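Local coordinates for protein peptidyl tryptophan dihydroxylase (Pseudomonas putida, PDB 7CTQ) that probably uses FAD to dihydroxylate a peptidyl tryptophan, a step essential for biogenesis of the tryptophylquinone cofactor of quinohemoprotein amine dehydrogenase, at residues A[299-304]-A[362-367]; A[314-319]-A[347-352]; A[356-361]-A[396-401]; A[377-382]-A[423-428]; A[384-387]-A[393-396]. One frame throughout, in Å; residues are numbered along the deposited sequence. Where two conformers were deposited one is given.

Contact 1 of 5, residues A[299-304]-A[362-367]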
# COMPACT_ATOMS: atom_id res chain seq x y z
N ALA A 299 18.02 17.16 1.50
CA ALA A 299 16.59 16.98 1.31
C ALA A 299 16.24 16.64 -0.14
O ALA A 299 15.31 15.88 -0.40
CB ALA A 299 15.84 18.24 1.75
N GLY A 300 16.94 17.25 -1.11
CA GLY A 300 16.66 16.92 -2.50
C GLY A 300 16.81 15.43 -2.76
O GLY A 300 15.92 14.80 -3.34
N LEU A 301 17.93 14.85 -2.32
CA LEU A 301 18.14 13.42 -2.49
C LEU A 301 17.09 12.63 -1.74
O LEU A 301 16.51 11.67 -2.27
CB LEU A 301 19.53 13.02 -2.00
CG LEU A 301 20.73 13.55 -2.77
CD1 LEU A 301 22.03 13.25 -2.00
CD2 LEU A 301 20.77 12.94 -4.17
N ALA A 302 16.82 13.01 -0.49
CA ALA A 302 15.83 12.29 0.30
C ALA A 302 14.45 12.38 -0.34
O ALA A 302 13.70 11.40 -0.35
CB ALA A 302 15.80 12.83 1.74
N ARG A 303 14.11 13.55 -0.89
CA ARG A 303 12.79 13.68 -1.51
C ARG A 303 12.70 12.81 -2.76
O ARG A 303 11.69 12.12 -2.97
CB ARG A 303 12.49 15.14 -1.86
CG ARG A 303 12.26 16.04 -0.63
CD ARG A 303 12.40 17.54 -0.97
NE ARG A 303 11.20 18.05 -1.63
CZ ARG A 303 10.91 19.33 -1.80
NH1 ARG A 303 9.79 19.67 -2.42
NH2 ARG A 303 11.74 20.28 -1.37
N GLN A 304 13.76 12.81 -3.57
CA GLN A 304 13.77 11.98 -4.77
C GLN A 304 13.70 10.51 -4.41
O GLN A 304 12.99 9.73 -5.06
CB GLN A 304 15.01 12.28 -5.60
CG GLN A 304 15.07 11.45 -6.89
CD GLN A 304 16.35 11.66 -7.68
OE1 GLN A 304 17.00 12.69 -7.54
NE2 GLN A 304 16.72 10.68 -8.51
N ARG A 362 24.68 8.61 -11.10
CA ARG A 362 24.64 8.98 -9.70
C ARG A 362 23.18 9.10 -9.26
O ARG A 362 22.42 9.90 -9.82
CB ARG A 362 25.40 10.30 -9.49
CG ARG A 362 26.00 10.49 -8.11
CD ARG A 362 26.83 11.77 -8.05
NE ARG A 362 27.60 11.93 -9.28
CZ ARG A 362 27.48 12.94 -10.14
NH1 ARG A 362 26.62 13.92 -9.92
NH2 ARG A 362 28.24 12.96 -11.22
N ARG A 363 22.79 8.31 -8.27
CA ARG A 363 21.39 8.20 -7.87
C ARG A 363 21.33 8.12 -6.36
O ARG A 363 22.34 7.83 -5.71
CB ARG A 363 20.73 6.95 -8.48
CG ARG A 363 20.70 6.93 -10.01
CD ARG A 363 19.72 7.96 -10.56
NE ARG A 363 19.46 7.74 -11.99
CZ ARG A 363 18.48 6.97 -12.44
NH1 ARG A 363 17.68 6.35 -11.57
NH2 ARG A 363 18.28 6.81 -13.75
N PRO A 364 20.16 8.37 -5.76
CA PRO A 364 20.01 8.22 -4.31
C PRO A 364 20.17 6.77 -3.85
O PRO A 364 19.67 5.84 -4.49
CB PRO A 364 18.57 8.70 -4.04
CG PRO A 364 18.22 9.56 -5.22
CD PRO A 364 18.97 8.98 -6.39
N VAL A 365 20.83 6.60 -2.70
CA VAL A 365 21.06 5.31 -2.05
C VAL A 365 20.84 5.47 -0.55
O VAL A 365 20.86 6.58 -0.02
CB VAL A 365 22.47 4.76 -2.31
CG1 VAL A 365 22.73 4.61 -3.80
CG2 VAL A 365 23.52 5.68 -1.70
N LEU A 366 20.64 4.34 0.14
CA LEU A 366 20.54 4.29 1.60
C LEU A 366 21.85 3.81 2.20
O LEU A 366 22.31 2.73 1.86
CB LEU A 366 19.42 3.36 2.05
CG LEU A 366 18.04 3.95 2.31
CD1 LEU A 366 17.69 4.94 1.21
CD2 LEU A 366 16.96 2.86 2.42
N ARG A 367 22.43 4.61 3.09
CA ARG A 367 23.63 4.21 3.83
C ARG A 367 23.53 4.74 5.26
O ARG A 367 23.32 5.94 5.46
CB ARG A 367 24.92 4.72 3.17
CG ARG A 367 26.19 4.31 3.93
CD ARG A 367 27.49 4.71 3.19
NE ARG A 367 28.69 4.12 3.79
CZ ARG A 367 29.93 4.38 3.39
NH1 ARG A 367 30.15 5.22 2.39
NH2 ARG A 367 30.97 3.79 3.99

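Contact 2 of 5, residues A[314-319]-A[347-352]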
# COMPACT_ATOMS: atom_id res chain seq x y z
N PHE A 314 3.78 1.79 -6.55
CA PHE A 314 2.46 1.96 -7.15
C PHE A 314 2.35 1.19 -8.45
O PHE A 314 1.39 0.45 -8.68
CB PHE A 314 2.20 3.45 -7.41
CG PHE A 314 0.93 3.72 -8.19
CD1 PHE A 314 -0.31 3.75 -7.55
CD2 PHE A 314 0.98 3.97 -9.56
CE1 PHE A 314 -1.47 4.01 -8.26
CE2 PHE A 314 -0.17 4.23 -10.28
CZ PHE A 314 -1.40 4.25 -9.63
N LEU A 315 3.33 1.36 -9.33
CA LEU A 315 3.26 0.71 -10.63
C LEU A 315 3.33 -0.81 -10.49
O LEU A 315 2.64 -1.53 -11.23
CB LEU A 315 4.38 1.23 -11.54
CG LEU A 315 4.16 2.65 -12.06
CD1 LEU A 315 5.36 3.13 -12.86
CD2 LEU A 315 2.88 2.74 -12.91
N ARG A 316 4.16 -1.30 -9.56
CA ARG A 316 4.24 -2.75 -9.37
C ARG A 316 2.92 -3.31 -8.85
O ARG A 316 2.40 -4.30 -9.39
CB ARG A 316 5.38 -3.10 -8.40
CG ARG A 316 5.44 -4.60 -8.12
CD ARG A 316 6.49 -4.97 -7.08
NE ARG A 316 6.29 -6.33 -6.59
CZ ARG A 316 6.70 -7.43 -7.23
NH1 ARG A 316 7.35 -7.33 -8.39
NH2 ARG A 316 6.47 -8.63 -6.71
N PHE A 317 2.35 -2.68 -7.83
CA PHE A 317 1.09 -3.18 -7.31
C PHE A 317 -0.03 -3.04 -8.33
O PHE A 317 -0.92 -3.90 -8.39
CB PHE A 317 0.75 -2.47 -5.99
CG PHE A 317 1.77 -2.73 -4.91
CD1 PHE A 317 2.41 -3.97 -4.82
CD2 PHE A 317 2.13 -1.72 -4.01
CE1 PHE A 317 3.35 -4.22 -3.85
CE2 PHE A 317 3.08 -1.95 -3.02
CZ PHE A 317 3.70 -3.20 -2.93
N ALA A 318 0.01 -1.99 -9.16
CA ALA A 318 -1.02 -1.82 -10.20
C ALA A 318 -0.96 -2.95 -11.21
O ALA A 318 -2.00 -3.43 -11.68
CB ALA A 318 -0.84 -0.47 -10.90
N ARG A 319 0.25 -3.38 -11.58
CA ARG A 319 0.41 -4.46 -12.54
C ARG A 319 0.06 -5.81 -11.93
O ARG A 319 -0.44 -6.69 -12.63
CB ARG A 319 1.84 -4.49 -13.07
CG ARG A 319 2.16 -3.32 -13.98
CD ARG A 319 3.63 -3.32 -14.47
NE ARG A 319 3.89 -2.12 -15.26
CZ ARG A 319 4.79 -1.18 -14.96
NH1 ARG A 319 5.56 -1.28 -13.88
NH2 ARG A 319 4.92 -0.14 -15.77
N GLN A 347 3.15 -4.04 -19.60
CA GLN A 347 4.50 -4.44 -19.25
C GLN A 347 4.48 -5.63 -18.30
O GLN A 347 3.71 -5.65 -17.33
CB GLN A 347 5.25 -3.27 -18.63
CG GLN A 347 6.59 -3.63 -18.03
CD GLN A 347 7.43 -2.40 -17.73
OE1 GLN A 347 7.50 -1.47 -18.53
NE2 GLN A 347 8.06 -2.38 -16.55
N ALA A 348 5.33 -6.62 -18.57
CA ALA A 348 5.45 -7.76 -17.67
C ALA A 348 6.00 -7.31 -16.31
O ALA A 348 6.67 -6.28 -16.20
CB ALA A 348 6.36 -8.83 -18.28
N LEU A 349 5.70 -8.09 -15.27
CA LEU A 349 6.20 -7.76 -13.93
C LEU A 349 7.73 -7.85 -13.84
O LEU A 349 8.35 -7.07 -13.11
CB LEU A 349 5.57 -8.67 -12.88
CG LEU A 349 4.37 -8.14 -12.09
CD1 LEU A 349 4.68 -6.81 -11.40
CD2 LEU A 349 3.16 -8.00 -12.98
N HIS A 350 8.34 -8.79 -14.56
CA HIS A 350 9.80 -8.84 -14.68
C HIS A 350 10.17 -8.45 -16.10
O HIS A 350 9.89 -9.19 -17.05
CB HIS A 350 10.35 -10.22 -14.32
CG HIS A 350 11.82 -10.23 -14.04
ND1 HIS A 350 12.46 -11.29 -13.44
CD2 HIS A 350 12.78 -9.30 -14.28
CE1 HIS A 350 13.75 -11.02 -13.32
NE2 HIS A 350 13.97 -9.82 -13.82
N VAL A 351 10.78 -7.27 -16.26
CA VAL A 351 11.09 -6.76 -17.59
C VAL A 351 12.28 -7.52 -18.17
O VAL A 351 13.13 -8.07 -17.45
CB VAL A 351 11.37 -5.25 -17.53
CG1 VAL A 351 12.69 -5.02 -16.90
CG2 VAL A 351 11.38 -4.62 -18.91
N ALA A 352 12.35 -7.55 -19.50
CA ALA A 352 13.46 -8.20 -20.20
C ALA A 352 14.74 -7.39 -20.07
O ALA A 352 14.72 -6.15 -20.06
CB ALA A 352 13.10 -8.38 -21.67

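Contact 3 of 5, residues A[356-361]-A[396-401]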
# COMPACT_ATOMS: atom_id res chain seq x y z
N SER A 356 22.61 -3.35 -23.55
CA SER A 356 23.01 -2.17 -24.32
C SER A 356 22.49 -0.88 -23.69
O SER A 356 23.10 0.18 -23.88
CB SER A 356 22.53 -2.30 -25.77
OG SER A 356 21.13 -2.07 -25.88
N ALA A 357 21.40 -0.95 -22.94
CA ALA A 357 20.77 0.22 -22.34
C ALA A 357 21.22 0.49 -20.90
O ALA A 357 20.74 1.46 -20.30
CB ALA A 357 19.24 0.06 -22.36
N VAL A 358 22.11 -0.34 -20.34
CA VAL A 358 22.52 -0.18 -18.94
C VAL A 358 23.34 1.09 -18.79
O VAL A 358 24.20 1.40 -19.62
CB VAL A 358 23.32 -1.42 -18.50
CG1 VAL A 358 24.06 -1.13 -17.23
CG2 VAL A 358 22.41 -2.64 -18.35
N ARG A 359 23.08 1.84 -17.72
CA ARG A 359 23.75 3.12 -17.53
C ARG A 359 24.31 3.23 -16.12
O ARG A 359 23.65 2.84 -15.15
CB ARG A 359 22.79 4.30 -17.81
CG ARG A 359 22.41 4.46 -19.28
CD ARG A 359 21.58 5.72 -19.53
NE ARG A 359 22.26 6.94 -19.09
CZ ARG A 359 22.93 7.77 -19.88
NH1 ARG A 359 23.02 7.54 -21.18
NH2 ARG A 359 23.50 8.85 -19.37
N VAL A 360 25.52 3.78 -16.01
CA VAL A 360 26.07 4.18 -14.72
C VAL A 360 25.64 5.63 -14.47
O VAL A 360 25.93 6.52 -15.28
CB VAL A 360 27.60 4.06 -14.70
CG1 VAL A 360 28.13 4.68 -13.44
CG2 VAL A 360 28.04 2.59 -14.80
N GLU A 361 24.94 5.85 -13.37
CA GLU A 361 24.44 7.17 -13.02
C GLU A 361 24.54 7.36 -11.51
O GLU A 361 24.49 6.39 -10.75
CB GLU A 361 22.97 7.37 -13.47
CG GLU A 361 22.79 7.49 -14.98
CD GLU A 361 21.36 7.84 -15.38
OE1 GLU A 361 20.94 7.45 -16.49
OE2 GLU A 361 20.64 8.49 -14.59
N PRO A 396 31.90 0.61 -10.63
CA PRO A 396 33.27 0.53 -11.17
C PRO A 396 33.44 -0.60 -12.17
O PRO A 396 34.02 -0.40 -13.25
CB PRO A 396 34.12 0.32 -9.91
CG PRO A 396 33.31 0.88 -8.79
CD PRO A 396 31.89 0.54 -9.15
N ALA A 397 32.94 -1.79 -11.83
CA ALA A 397 33.01 -2.91 -12.76
C ALA A 397 32.32 -2.58 -14.08
O ALA A 397 32.87 -2.83 -15.16
CB ALA A 397 32.39 -4.16 -12.12
N VAL A 398 31.11 -2.01 -14.02
CA VAL A 398 30.36 -1.76 -15.25
C VAL A 398 31.02 -0.65 -16.07
O VAL A 398 31.03 -0.70 -17.31
CB VAL A 398 28.88 -1.43 -14.93
CG1 VAL A 398 28.16 -0.96 -16.17
CG2 VAL A 398 28.19 -2.64 -14.31
N ARG A 399 31.55 0.37 -15.40
CA ARG A 399 32.37 1.36 -16.10
C ARG A 399 33.50 0.67 -16.86
O ARG A 399 33.69 0.89 -18.06
CB ARG A 399 32.93 2.39 -15.11
CG ARG A 399 32.03 3.59 -14.87
CD ARG A 399 32.71 4.56 -13.90
NE ARG A 399 32.03 5.84 -13.79
CZ ARG A 399 32.12 6.83 -14.68
NH1 ARG A 399 32.86 6.68 -15.78
NH2 ARG A 399 31.47 7.97 -14.47
N GLU A 400 34.25 -0.20 -16.17
CA GLU A 400 35.36 -0.88 -16.85
C GLU A 400 34.86 -1.78 -17.98
O GLU A 400 35.42 -1.77 -19.08
CB GLU A 400 36.19 -1.69 -15.85
CG GLU A 400 37.02 -0.83 -14.90
CD GLU A 400 38.04 -1.63 -14.10
OE1 GLU A 400 37.87 -2.86 -13.97
OE2 GLU A 400 39.02 -1.03 -13.60
N LEU A 401 33.78 -2.53 -17.73
CA LEU A 401 33.21 -3.38 -18.79
C LEU A 401 32.79 -2.55 -19.99
O LEU A 401 33.05 -2.93 -21.14
CB LEU A 401 32.01 -4.18 -18.27
CG LEU A 401 32.27 -5.31 -17.28
CD1 LEU A 401 30.97 -5.77 -16.62
CD2 LEU A 401 32.98 -6.48 -17.96

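Contact 4 of 5, residues A[377-382]-A[423-428]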
# COMPACT_ATOMS: atom_id res chain seq x y z
N VAL A 377 24.24 1.33 -10.89
CA VAL A 377 24.05 0.80 -12.24
C VAL A 377 22.55 0.73 -12.51
O VAL A 377 21.83 0.01 -11.82
CB VAL A 377 24.73 -0.56 -12.41
CG1 VAL A 377 24.47 -1.07 -13.84
CG2 VAL A 377 26.23 -0.43 -12.11
N VAL A 378 22.09 1.50 -13.50
CA VAL A 378 20.68 1.57 -13.86
C VAL A 378 20.43 0.57 -14.98
O VAL A 378 21.15 0.56 -15.99
CB VAL A 378 20.28 2.99 -14.30
CG1 VAL A 378 18.84 3.03 -14.87
CG2 VAL A 378 20.43 3.97 -13.12
N THR A 379 19.43 -0.29 -14.80
CA THR A 379 19.11 -1.35 -15.74
C THR A 379 17.62 -1.33 -16.05
O THR A 379 16.82 -0.67 -15.38
CB THR A 379 19.49 -2.73 -15.19
OG1 THR A 379 18.52 -3.11 -14.20
CG2 THR A 379 20.89 -2.74 -14.59
N ALA A 380 17.25 -2.11 -17.07
CA ALA A 380 15.84 -2.26 -17.42
C ALA A 380 15.02 -2.75 -16.22
O ALA A 380 13.93 -2.24 -15.96
CB ALA A 380 15.70 -3.23 -18.60
N ASP A 381 15.54 -3.73 -15.48
CA ASP A 381 14.80 -4.31 -14.36
C ASP A 381 14.88 -3.46 -13.10
O ASP A 381 14.01 -3.58 -12.24
CB ASP A 381 15.31 -5.72 -14.06
CG ASP A 381 14.54 -6.39 -12.93
OD1 ASP A 381 13.29 -6.41 -12.98
OD2 ASP A 381 15.20 -6.88 -11.97
N GLN A 382 15.90 -2.60 -12.98
CA GLN A 382 16.06 -1.72 -11.83
C GLN A 382 16.19 -0.28 -12.31
O GLN A 382 17.30 0.26 -12.41
CB GLN A 382 17.28 -2.14 -11.00
CG GLN A 382 17.49 -3.65 -10.92
CD GLN A 382 16.89 -4.25 -9.67
OE1 GLN A 382 16.48 -3.52 -8.76
NE2 GLN A 382 16.82 -5.58 -9.61
N ARG A 423 29.26 -12.26 -11.60
CA ARG A 423 28.98 -12.86 -12.90
C ARG A 423 27.51 -13.22 -13.07
O ARG A 423 26.94 -13.05 -14.15
CB ARG A 423 29.84 -14.10 -13.10
CG ARG A 423 31.31 -13.83 -13.26
CD ARG A 423 32.07 -15.12 -13.50
NE ARG A 423 33.46 -14.86 -13.87
CZ ARG A 423 33.89 -14.65 -15.11
NH1 ARG A 423 33.03 -14.66 -16.13
NH2 ARG A 423 35.17 -14.43 -15.34
N ARG A 424 26.90 -13.76 -12.02
CA ARG A 424 25.48 -14.11 -12.08
C ARG A 424 24.62 -12.87 -12.26
O ARG A 424 23.64 -12.90 -13.02
CB ARG A 424 25.08 -14.86 -10.82
CG ARG A 424 25.61 -16.28 -10.74
CD ARG A 424 24.87 -17.07 -9.68
NE ARG A 424 24.86 -16.39 -8.38
CZ ARG A 424 25.82 -16.52 -7.47
NH1 ARG A 424 26.87 -17.31 -7.71
NH2 ARG A 424 25.74 -15.86 -6.32
N TRP A 425 24.93 -11.78 -11.56
CA TRP A 425 24.18 -10.54 -11.76
C TRP A 425 24.30 -10.06 -13.20
O TRP A 425 23.29 -9.70 -13.83
CB TRP A 425 24.67 -9.47 -10.78
CG TRP A 425 23.83 -8.23 -10.77
CD1 TRP A 425 22.70 -8.01 -10.04
CD2 TRP A 425 24.05 -7.04 -11.54
NE1 TRP A 425 22.20 -6.76 -10.31
CE2 TRP A 425 23.01 -6.14 -11.22
CE3 TRP A 425 25.02 -6.64 -12.47
CZ2 TRP A 425 22.92 -4.86 -11.80
CZ3 TRP A 425 24.93 -5.37 -13.04
CH2 TRP A 425 23.88 -4.50 -12.69
N LEU A 426 25.51 -10.07 -13.76
CA LEU A 426 25.68 -9.58 -15.12
C LEU A 426 24.88 -10.41 -16.11
O LEU A 426 24.36 -9.88 -17.10
CB LEU A 426 27.16 -9.59 -15.49
CG LEU A 426 28.00 -8.59 -14.68
CD1 LEU A 426 29.49 -8.85 -14.86
CD2 LEU A 426 27.65 -7.16 -15.07
N LEU A 427 24.81 -11.72 -15.89
CA LEU A 427 24.01 -12.58 -16.75
C LEU A 427 22.56 -12.15 -16.73
O LEU A 427 21.91 -12.03 -17.78
CB LEU A 427 24.14 -14.02 -16.28
CG LEU A 427 24.15 -15.12 -17.33
CD1 LEU A 427 25.54 -15.20 -17.93
CD2 LEU A 427 23.74 -16.43 -16.68
N GLU A 428 22.03 -11.92 -15.53
CA GLU A 428 20.65 -11.51 -15.38
C GLU A 428 20.39 -10.14 -15.96
O GLU A 428 19.24 -9.82 -16.27
CB GLU A 428 20.27 -11.55 -13.90
CG GLU A 428 20.24 -12.97 -13.35
CD GLU A 428 20.28 -13.06 -11.82
OE1 GLU A 428 20.54 -12.03 -11.15
OE2 GLU A 428 20.07 -14.18 -11.30

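Contact 5 of 5, residues A[384-387]-A[393-396]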
# COMPACT_ATOMS: atom_id res chain seq x y z
N LEU A 384 15.77 2.30 -10.74
CA LEU A 384 16.28 3.15 -9.67
C LEU A 384 17.73 2.82 -9.34
O LEU A 384 18.35 3.51 -8.52
CB LEU A 384 15.39 3.01 -8.42
CG LEU A 384 13.92 3.45 -8.63
CD1 LEU A 384 13.18 3.67 -7.31
CD2 LEU A 384 13.80 4.70 -9.50
N GLY A 385 18.29 1.80 -9.96
CA GLY A 385 19.71 1.52 -9.87
C GLY A 385 20.03 0.48 -8.82
O GLY A 385 19.33 0.32 -7.82
N VAL A 386 21.11 -0.25 -9.06
CA VAL A 386 21.68 -1.20 -8.12
C VAL A 386 23.02 -0.63 -7.67
O VAL A 386 23.90 -0.36 -8.49
CB VAL A 386 21.87 -2.58 -8.76
CG1 VAL A 386 22.35 -3.58 -7.69
CG2 VAL A 386 20.58 -3.04 -9.42
N TRP A 387 23.19 -0.46 -6.35
CA TRP A 387 24.44 0.10 -5.84
C TRP A 387 25.52 -0.97 -5.64
O TRP A 387 26.64 -0.84 -6.16
CB TRP A 387 24.18 0.85 -4.54
CG TRP A 387 25.37 1.56 -3.93
CD1 TRP A 387 26.57 1.86 -4.53
CD2 TRP A 387 25.46 2.05 -2.59
NE1 TRP A 387 27.39 2.52 -3.64
CE2 TRP A 387 26.73 2.64 -2.44
CE3 TRP A 387 24.58 2.05 -1.50
CZ2 TRP A 387 27.15 3.22 -1.24
CZ3 TRP A 387 24.99 2.62 -0.32
CH2 TRP A 387 26.26 3.20 -0.20
N GLU A 393 30.50 -2.85 -4.87
CA GLU A 393 29.90 -1.84 -5.72
C GLU A 393 30.03 -2.24 -7.18
O GLU A 393 31.09 -2.68 -7.63
CB GLU A 393 30.57 -0.48 -5.50
CG GLU A 393 30.60 -0.01 -4.06
CD GLU A 393 31.01 1.45 -3.95
OE1 GLU A 393 30.13 2.28 -3.64
OE2 GLU A 393 32.20 1.77 -4.19
N LEU A 394 28.94 -2.06 -7.93
CA LEU A 394 28.89 -2.50 -9.32
C LEU A 394 29.30 -1.43 -10.33
O LEU A 394 29.77 -1.78 -11.42
CB LEU A 394 27.47 -2.96 -9.66
CG LEU A 394 26.93 -4.09 -8.80
CD1 LEU A 394 25.46 -4.30 -9.15
CD2 LEU A 394 27.72 -5.37 -9.02
N ALA A 395 29.11 -0.15 -10.02
CA ALA A 395 29.44 0.88 -11.01
C ALA A 395 30.89 0.84 -11.48
O ALA A 395 31.11 1.02 -12.70
CB ALA A 395 29.09 2.27 -10.45
N PRO A 396 31.90 0.61 -10.63
CA PRO A 396 33.27 0.53 -11.17
C PRO A 396 33.44 -0.60 -12.17
O PRO A 396 34.02 -0.40 -13.25
CB PRO A 396 34.12 0.32 -9.91
CG PRO A 396 33.31 0.88 -8.79
CD PRO A 396 31.89 0.54 -9.15
O HOH W 1 27.47 0.89 -8.11

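Contact 1 of 5, residues A[299-304]-A[362-367]
Gln-304 reaches Pro-364 through an extended chain: its CG is anti to the backbone N (chi1 -179°) and the next torsion is also extended, which carries the amide off the helix to the proline ring. The two side chains cross at about a right angle. The amide lies against the CG–CD side of the pyrrolidine, with Gln-304 NE2 3.5 Å from Pro-364 CD and Gln-304 CD 3.7 Å from Pro-364 CG. No hydrogen bond joins the segments; the amide meets only ring carbons of Pro-364, while its NE2 is hydrogen-bonded to Gln-308 OE1, one turn further along the same helix. A turn earlier, Leu-301 contributes a looser apolar contact, its CD2 4.4 Å from Pro-364 CG, and its carbonyl O stands 4.0 Å from the same ring carbon. The ring is thus met by a leucine methyl and by a glutamine amide that crosses it. Pro-364 also touches Phe-305, so it rests on three residues of the opening turns of helix 299-327. Strand 359-367 passes this helix here and pairs with strand 370-378 in an antiparallel two-stranded sheet, while helix 285-294 packs on the helix through Ala-299 and Ala-302.

Contact 2 of 5, residues A[314-319]-A[347-352]
Arg-319 and Gln-347 stack flat group on flat group: the guanidinium and amide planes are 9° apart, and Gln-347 NE2 sits over one face of the guanidinium, displaced toward its rim and 3.8 Å from Arg-319 CZ. The arginine reaches there extended from CG to NE, with CG anti to the carbonyl carbon (chi1 -70°). Along its stem, CD passes 3.7 Å from Gln-347 O, and NE is 3.8 Å from Gln-347 CB. Leu-349 packs between the stems of Arg-319 and Arg-316. Its CD2 lies 3.8 Å from Arg-319 CB, while CD1 sits 4.0 Å from both Arg-319 CB and Arg-316 CG, the leucine crossing the Arg-316 chain at about a right angle. What positions these groups lies just beyond. Asp-345, shortly before the loop segment, forms a salt bridge with Arg-319 NH2 and also accepts from the backbone N of Gln-347, so one carboxylate orients both partners of the stack. Arg-322 donates to Gln-347 O, and Leu-349 continues onto Ile-320, Arg-322 and Asp-323. The irregular 347-352 loop, between helix 335-341 and strand 359-367, is thus laid against helix 299-327 by an amide–guanidinium stack and a leucine set among arginine stems.

Contact 3 of 5, residues A[356-361]-A[396-401]
The guanidinium end of Arg-399 approaches Val-360 obliquely, with NE 4.1 Å from Val-360 CG1. Its chain, extended from CG to NE, crosses the valine at about a right angle, and its CG is likewise 4.1 Å from the other methyl, CG2. The polar end is engaged elsewhere: NE forms a salt bridge with Glu-375 on the neighbouring strand 370-378, which also touches Val-360. A second guanidinium is that of Arg-359, whose side chain leaves the strand on the face away from the helix; the carboxyl carbon of Glu-361 lies at its edge. Arg-359 NE and Glu-361 OE1 form a salt bridge at 3.0 Å, the oxygen met on its anti side and itself tilted 19° from the guanidinium plane, with an angle of 144° at the hydrogen. Glu-361 has a further partner, Arg-363, at OE2, so the outer face of the strand carries a short chain of charges.

The face turned to helix 395-402 is apolar. Val-360 has CG2 anti to its carbonyl carbon, and this methyl comes 3.8 Å from Val-398 CG1 as the two valines slide past each other in opposite directions. Val-358, just before the strand, adds a looser touch, its CG1 4.2 Å from the same Val-398 CG1. Both Val-358 and Val-398 also meet Val-377 of strand 370-378, so the helix lies on the two-stranded sheet through a small valine cluster. Val-358 O also accepts from Gln-402, at the end of the helix. The chemistry is therefore divided: dispersion between methyls holds the buried side, while ion pairs along the strand, and one from the helix to the neighbouring strand, would probably stabilise the margins.

Contact 4 of 5, residues A[377-382]-A[423-428]
Trp-425 meets Val-377 and Thr-379 in the buried apolar layer between the two-stranded sheet of 359-367 and 370-378 and the C-terminal helices. The far corner of the six-membered ring does the touching. Trp-425 CH2 is 3.7 Å from Val-377 CG1, and that methyl arrives at the edge of the indole, near its plane. Thr-379 CG2 approaches the same corner obliquely and lies 4.0 Å from both CH2 and CZ2 of Trp-425, the two side chains coming from opposite directions. The indole is brought here by its first torsion: CG stands anti to the backbone N (chi1 -172°), which throws the ring from the helix toward the end of the strand.

Just past strand 370-378 the chain turns, and Thr-379 shapes that turn. Its OG1 accepts from the backbone N of Gln-382 at 2.9 Å, an ST motif, with an angle of 142° at the hydrogen. Thr-379 N in turn donates to Gln-382 O at 3.2 Å. With the hydroxyl engaged by the loop, and weakly by Gln-429 just beyond the helix, CG2 is the branch that faces the tryptophan. A chi1 of 75° sets this division, since it puts OG1 between the backbone N and the carbonyl carbon and CG2 anti to the carbonyl carbon.

Around the same ring, Leu-426 sends CD2 to the edge of the indole, in plane, and Leu-394 touches it as well. Leu-426 itself reaches Leu-407 and Leu-401 on the two preceding helices. The backbone of Val-377 pairs with that of Val-386.

Contact 5 of 5, residues A[384-387]-A[393-396]
The carbonyl oxygen of Trp-387 is gripped by two hydrogen-bond donors and brushed by a third group. Leu-394 N donates to it at 3.1 Å in a nearly straight bond (164°), the donor standing somewhat out of the carbonyl plane. Water 1 donates to the same oxygen at 2.7 Å and in turn accepts from Ala-395 N, also at 2.7 Å, so a single solvent molecule extends the hold into helix 395-402. Glu-393 CA adds a weaker C-H contact, 3.4 Å from Trp-387 O.

A second tie joins the side chains of Trp-387 and Glu-393, which lie side by side and point the same way. Trp-387 NE1 donates to Glu-393 OE1 at 2.8 Å, using the anti lone pair of the carboxylate. The bond is bent, 139° at the hydrogen, and the oxygen lies 27° out of the indole plane. Trp-387 CG is anti to the backbone N, which places the indole against Val-365, Ala-374 and Val-376 of the two strands.

Apolar contact completes the join: Val-386 CG1 comes 3.5 Å from Leu-394 CD1, and Val-386 also touches Trp-425 of the C-terminal helix.

Strand 388-389 follows the first segment, and strand 392-393 runs into the second, so the bonds close the base of a small loop. With its carbonyl and its indole N-H both engaged, Trp-387 is held by backbone and side chain alike. The carboxylate of Glu-393 may polarise the indole N-H, though Glu-393 is open to solvent and the bond is bent.

In the fold
Contacts 3, 4 and 5 lie within one compact unit of two strands and the C-terminal helices, their centres only 8 to 10 Å apart. Contacts 3 and 5 share Pro-396, and Val-377 of contact 4 touches both, its O probably accepting from Val-386 N (2.9 Å). Contact 5 is nested within the chain loop closed by contact 4. Contact 1 joins strand 359-367 to helix 299-327, while contact 2, centred about 23 Å away, lays the 347-352 loop on the same helix. Trp-387 of contact 5 packs on Val-365 of contact 1, while the loop of contact 2 touches Ala-380 and Asp-381 of contact 4. FAD pocket residues lie between positions 12 and 278, earlier than all five contacts.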